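Long-range contact in regulatory Subunit of Protein Kinase A (cAMP-dependent) from Euglena gracilis (PDB 6RSX), which binds two molecules of cAMP and, as in related regulatory subunits, probably restrains the catalytic subunit of protein kinase A until the nucleotide releases it: residues A65-D76 against P123-V134. Residues are numbered along the deposited sequence; the frame is centred on the assembly and turned at random. Where two conformers were deposited one is given.
Sequences AEAGHFIMKQYD and PRAASVQAVSNV. With CMP (adenosine-3',5'-cyclic-monophosphate), chain B.
The phosphate end of the first cyclic nucleotide-binding domain, a cupin-type beta-roll, is built where Met72 meets Arg124. Met72 CE lies 3.5 Å from Arg124 CZ, over the centre of one guanidinium face, and at the edge of the group NH1 gives CMP O1P a hydrogen bond of 2.8 Å. Methionine suits this place: its unbranched chain, bent at chi3 (66°), turns its methyl over that face, an apolar, polarisable cover that leaves the edge N-H groups for the phosphate. Arg124 NH2 pairs with Asp79 in a salt bridge and also bonds Asn80 O, while NH1 is shared between O1P and Gly114 O; together these hold the guanidinium in its plane. Ala125 N binds O2P. With Arg124 cut back to alanine, O1P is likely to lose its charged mate and Asp79 its salt-bridge partner.

From the pocket onward the two segments pair as antiparallel strands, Met72 with Val128 and Phe70 with Gln129, with a beta bulge between. On the face away from the nucleotide, the amide of Gln129 stacks on the Phe70 ring, their planes 19° apart. The Gln129 chain is extended beyond CG, which sits anti to the backbone N (chi1 -179°), and NE2 reaches Gly68 O at 2.8 Å, almost straight but from above the carbonyl plane. Lys73 CE lies over the opposite ring face, toward its rim. Ser127 OG takes Gln74 N at 2.9 Å; a water joins this hydroxyl to Gln74 OE1, which also accepts from Gln94 N. At the far end Asn133 OD1 receives Ala67 N at 2.9 Å.

Strand 70-72 is the outermost of its sheet within the chain, and strand 127-130 lies between it and strand 89-93. Inside the roll, Met72 and Val128, side by side, both touch Phe113 of strand 112-113 in the facing sheet.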
loop_
_atom_site.group_PDB
_atom_site.type_symbol
_atom_site.label_atom_id
_atom_site.label_comp_id
_atom_site.label_asym_id
_atom_site.label_seq_id
_atom_site.Cartn_x
_atom_site.Cartn_y
_atom_site.Cartn_z
ATOM N N ALA A 65 -9.319 9.501 -21.374
ATOM C CA ALA A 65 -10.268 10.492 -20.891
ATOM C C ALA A 65 -9.659 11.867 -21.098
ATOM O O ALA A 65 -8.521 12.087 -20.668
ATOM C CB ALA A 65 -10.557 10.320 -19.403
ATOM N N GLU A 66 -10.417 12.788 -21.691
ATOM C CA GLU A 66 -9.934 14.155 -21.840
ATOM C C GLU A 66 -9.992 14.877 -20.510
ATOM O O GLU A 66 -10.835 14.579 -19.663
ATOM C CB GLU A 66 -10.767 14.929 -22.855
ATOM C CG GLU A 66 -10.593 14.473 -24.277
ATOM C CD GLU A 66 -11.510 15.234 -25.236
ATOM O OE1 GLU A 66 -11.955 16.355 -24.881
ATOM O OE2 GLU A 66 -11.795 14.703 -26.337
ATOM N N ALA A 67 -9.084 15.846 -20.338
ATOM C CA ALA A 67 -9.082 16.696 -19.152
ATOM C C ALA A 67 -10.492 17.161 -18.808
ATOM O O ALA A 67 -11.221 17.672 -19.667
ATOM C CB ALA A 67 -8.180 17.917 -19.383
ATOM N N GLY A 68 -10.872 16.973 -17.549
ATOM C CA GLY A 68 -12.152 17.394 -17.028
ATOM C C GLY A 68 -13.274 16.370 -17.154
ATOM O O GLY A 68 -14.326 16.558 -16.544
ATOM N N HIS A 69 -13.070 15.291 -17.881
ATOM C CA HIS A 69 -14.123 14.303 -18.041
ATOM C C HIS A 69 -14.086 13.256 -16.925
ATOM O O HIS A 69 -13.019 12.849 -16.453
ATOM C CB HIS A 69 -14.003 13.649 -19.413
ATOM C CG HIS A 69 -14.371 14.566 -20.541
ATOM N ND1 HIS A 69 -15.340 14.245 -21.468
ATOM C CD2 HIS A 69 -13.910 15.792 -20.885
ATOM C CE1 HIS A 69 -15.452 15.229 -22.341
ATOM N NE2 HIS A 69 -14.602 16.183 -22.007
ATOM N N PHE A 70 -15.278 12.812 -16.520
ATOM C CA PHE A 70 -15.411 11.813 -15.456
ATOM C C PHE A 70 -15.241 10.408 -16.023
ATOM O O PHE A 70 -15.983 9.979 -16.928
ATOM C CB PHE A 70 -16.762 11.927 -14.745
ATOM C CG PHE A 70 -16.880 13.123 -13.842
ATOM C CD1 PHE A 70 -17.322 14.338 -14.338
ATOM C CD2 PHE A 70 -16.524 13.044 -12.495
ATOM C CE1 PHE A 70 -17.426 15.452 -13.502
ATOM C CE2 PHE A 70 -16.618 14.177 -11.650
ATOM C CZ PHE A 70 -17.059 15.358 -12.152
ATOM N N ILE A 71 -14.307 9.666 -15.450
ATOM C CA ILE A 71 -14.140 8.263 -15.797
ATOM C C ILE A 71 -15.245 7.428 -15.173
ATOM O O ILE A 71 -15.725 6.449 -15.771
ATOM C CB ILE A 71 -12.742 7.814 -15.340
ATOM C CG1 ILE A 71 -11.711 8.559 -16.205
ATOM C CG2 ILE A 71 -12.590 6.318 -15.524
ATOM C CD1 ILE A 71 -10.516 9.016 -15.437
ATOM N N MET A 72 -15.659 7.800 -13.967
ATOM C CA MET A 72 -16.798 7.201 -13.287
ATOM C C MET A 72 -17.392 8.240 -12.347
ATOM O O MET A 72 -16.708 9.165 -11.893
ATOM C CB MET A 72 -16.425 5.951 -12.505
ATOM C CG MET A 72 -15.354 6.207 -11.368
ATOM S SD MET A 72 -14.970 4.669 -10.479
ATOM C CE MET A 72 -14.200 3.737 -11.776
ATOM N N LYS A 73 -18.687 8.093 -12.074
ATOM C CA LYS A 73 -19.358 8.961 -11.128
ATOM C C LYS A 73 -19.777 8.172 -9.905
ATOM O O LYS A 73 -20.197 7.014 -10.005
ATOM C CB LYS A 73 -20.573 9.644 -11.755
ATOM C CG LYS A 73 -20.220 10.387 -12.997
ATOM C CD LYS A 73 -20.708 11.814 -12.918
ATOM C CE LYS A 73 -20.190 12.546 -11.675
ATOM N NZ LYS A 73 -20.805 13.912 -11.606
ATOM N N GLN A 74 -19.683 8.827 -8.761
ATOM C CA GLN A 74 -20.154 8.241 -7.519
ATOM C C GLN A 74 -21.584 7.743 -7.733
ATOM O O GLN A 74 -22.354 8.370 -8.448
ATOM C CB GLN A 74 -20.107 9.273 -6.403
ATOM C CG GLN A 74 -20.320 8.671 -5.033
ATOM C CD GLN A 74 -20.120 9.715 -3.950
ATOM O OE1 GLN A 74 -19.534 10.751 -4.222
ATOM N NE2 GLN A 74 -20.639 9.472 -2.736
ATOM N N TYR A 75 -21.904 6.652 -7.068
ATOM C CA TYR A 75 -23.202 5.939 -7.201
ATOM C C TYR A 75 -23.431 5.180 -8.507
ATOM O O TYR A 75 -24.439 4.448 -8.608
ATOM C CB TYR A 75 -24.375 6.923 -6.973
ATOM C CG TYR A 75 -24.230 7.809 -5.786
ATOM C CD1 TYR A 75 -24.221 7.302 -4.463
ATOM C CD2 TYR A 75 -24.120 9.189 -5.954
ATOM C CE1 TYR A 75 -24.063 8.176 -3.359
ATOM C CE2 TYR A 75 -23.980 10.032 -4.871
ATOM C CZ TYR A 75 -23.983 9.525 -3.580
ATOM O OH TYR A 75 -23.829 10.417 -2.546
ATOM N N ASP A 76 -22.562 5.301 -9.527
ATOM C CA ASP A 76 -22.720 4.456 -10.730
ATOM C C ASP A 76 -22.667 2.954 -10.394
ATOM O O ASP A 76 -22.007 2.524 -9.440
ATOM C CB ASP A 76 -21.601 4.693 -11.751
ATOM C CG ASP A 76 -21.714 6.004 -12.547
ATOM O OD1 ASP A 76 -22.789 6.654 -12.503
ATOM O OD2 ASP A 76 -20.679 6.339 -13.242
ATOM N N PRO A 123 -22.611 0.471 -5.220
ATOM C CA PRO A 123 -22.431 1.548 -6.197
ATOM C C PRO A 123 -21.075 2.210 -5.974
ATOM O O PRO A 123 -20.544 2.179 -4.865
ATOM C CB PRO A 123 -23.537 2.544 -5.852
ATOM C CG PRO A 123 -24.573 1.701 -5.045
ATOM C CD PRO A 123 -23.671 0.786 -4.243
ATOM N N ARG A 124 -20.549 2.845 -7.022
ATOM C CA ARG A 124 -19.248 3.561 -6.846
ATOM C C ARG A 124 -19.263 4.483 -5.632
ATOM O O ARG A 124 -20.186 5.286 -5.426
ATOM C CB ARG A 124 -18.926 4.406 -8.088
ATOM C CG ARG A 124 -18.761 3.690 -9.438
ATOM C CD ARG A 124 -17.705 2.575 -9.401
ATOM N NE ARG A 124 -17.445 2.082 -10.752
ATOM C CZ ARG A 124 -16.514 1.187 -11.026
ATOM N NH1 ARG A 124 -15.769 0.707 -10.021
ATOM N NH2 ARG A 124 -16.306 0.824 -12.307
ATOM N N ALA A 125 -18.165 4.467 -4.849
ATOM C CA ALA A 125 -18.049 5.293 -3.643
ATOM C C ALA A 125 -17.507 6.716 -3.892
ATOM O O ALA A 125 -17.514 7.548 -2.980
ATOM C CB ALA A 125 -17.147 4.577 -2.606
ATOM N N ALA A 126 -17.026 7.002 -5.095
ATOM C CA ALA A 126 -16.439 8.291 -5.399
ATOM C C ALA A 126 -16.577 8.510 -6.888
ATOM O O ALA A 126 -16.660 7.550 -7.665
ATOM C CB ALA A 126 -14.959 8.303 -4.968
ATOM N N SER A 127 -16.565 9.782 -7.280
ATOM C CA SER A 127 -16.324 10.128 -8.665
ATOM C C SER A 127 -14.817 10.217 -8.913
ATOM O O SER A 127 -14.044 10.608 -8.022
ATOM C CB SER A 127 -16.975 11.471 -8.991
ATOM O OG SER A 127 -18.416 11.429 -8.808
ATOM N N VAL A 128 -14.405 9.923 -10.138
ATOM C CA VAL A 128 -12.986 10.044 -10.518
ATOM C C VAL A 128 -12.922 10.888 -11.778
ATOM O O VAL A 128 -13.440 10.480 -12.833
ATOM C CB VAL A 128 -12.333 8.676 -10.752
ATOM C CG1 VAL A 128 -10.818 8.834 -11.056
ATOM C CG2 VAL A 128 -12.550 7.778 -9.550
ATOM N N GLN A 129 -12.301 12.068 -11.677
ATOM C CA GLN A 129 -12.321 13.039 -12.770
ATOM C C GLN A 129 -10.919 13.252 -13.317
ATOM O O GLN A 129 -9.989 13.496 -12.541
ATOM C CB GLN A 129 -12.891 14.372 -12.278
ATOM C CG GLN A 129 -12.953 15.408 -13.370
ATOM C CD GLN A 129 -13.684 16.667 -12.920
ATOM O OE1 GLN A 129 -13.664 17.008 -11.749
ATOM N NE2 GLN A 129 -14.362 17.337 -13.852
ATOM N N ALA A 130 -10.762 13.180 -14.637
ATOM C CA ALA A 130 -9.458 13.456 -15.228
ATOM C C ALA A 130 -9.104 14.917 -14.977
ATOM O O ALA A 130 -9.914 15.814 -15.226
ATOM C CB ALA A 130 -9.471 13.173 -16.721
ATOM N N VAL A 131 -7.880 15.165 -14.512
ATOM C CA VAL A 131 -7.411 16.541 -14.337
ATOM C C VAL A 131 -6.735 16.968 -15.631
ATOM O O VAL A 131 -7.114 17.967 -16.243
ATOM C CB VAL A 131 -6.463 16.651 -13.144
ATOM C CG1 VAL A 131 -5.845 18.082 -13.057
ATOM C CG2 VAL A 131 -7.183 16.331 -11.865
ATOM N N SER A 132 -5.711 16.230 -16.030
ATOM C CA SER A 132 -5.096 16.312 -17.343
ATOM C C SER A 132 -5.841 15.377 -18.292
ATOM O O SER A 132 -6.773 14.679 -17.898
ATOM C CB SER A 132 -3.632 15.907 -17.248
ATOM O OG SER A 132 -3.556 14.546 -16.799
ATOM N N ASN A 133 -5.410 15.321 -19.546
ATOM C CA ASN A 133 -5.742 14.149 -20.352
ATOM C C ASN A 133 -5.149 12.929 -19.670
ATOM O O ASN A 133 -4.046 12.991 -19.112
ATOM C CB ASN A 133 -5.175 14.270 -21.753
ATOM C CG ASN A 133 -5.788 15.411 -22.523
ATOM O OD1 ASN A 133 -6.903 15.871 -22.225
ATOM N ND2 ASN A 133 -5.060 15.882 -23.532
ATOM N N VAL A 134 -5.874 11.819 -19.706
ATOM C CA VAL A 134 -5.470 10.634 -18.957
ATOM C C VAL A 134 -5.479 9.420 -19.887
ATOM O O VAL A 134 -6.342 9.285 -20.783
ATOM C CB VAL A 134 -6.388 10.414 -17.724
ATOM C CG1 VAL A 134 -6.220 9.008 -17.157
ATOM C CG2 VAL A 134 -6.174 11.476 -16.620
HETATM P P CMP B . -15.291 2.206 -6.363
HETATM O O1P CMP B . -15.595 0.969 -7.274
HETATM O O2P CMP B . -16.125 2.590 -5.213
HETATM O "O5'" CMP B . -15.311 3.526 -7.281
HETATM C "C5'" CMP B . -14.663 4.725 -6.859
HETATM C "C4'" CMP B . -13.267 4.347 -6.458
HETATM O "O4'" CMP B . -12.492 5.420 -5.907
HETATM C "C3'" CMP B . -13.217 3.317 -5.360
HETATM O "O3'" CMP B . -13.685 2.061 -5.796
HETATM C "C2'" CMP B . -11.745 3.355 -4.937
HETATM O "O2'" CMP B . -11.002 2.518 -5.808
HETATM C "C1'" CMP B . -11.387 4.842 -5.217
HETATM N N9 CMP B . -11.153 5.641 -4.019
HETATM C C8 CMP B . -10.066 6.465 -3.820
HETATM N N7 CMP B . -10.215 7.074 -2.657
HETATM C C5 CMP B . -11.350 6.609 -2.115
HETATM C C6 CMP B . -11.903 6.922 -0.903
HETATM N N6 CMP B . -11.471 7.816 0.144
HETATM N N1 CMP B . -13.017 6.354 -0.497
HETATM C C2 CMP B . -13.634 5.478 -1.347
HETATM N N3 CMP B . -13.093 5.136 -2.563
HETATM C C4 CMP B . -11.942 5.732 -2.944
HETATM O O HOH W 1 -18.977 12.494 -6.448
#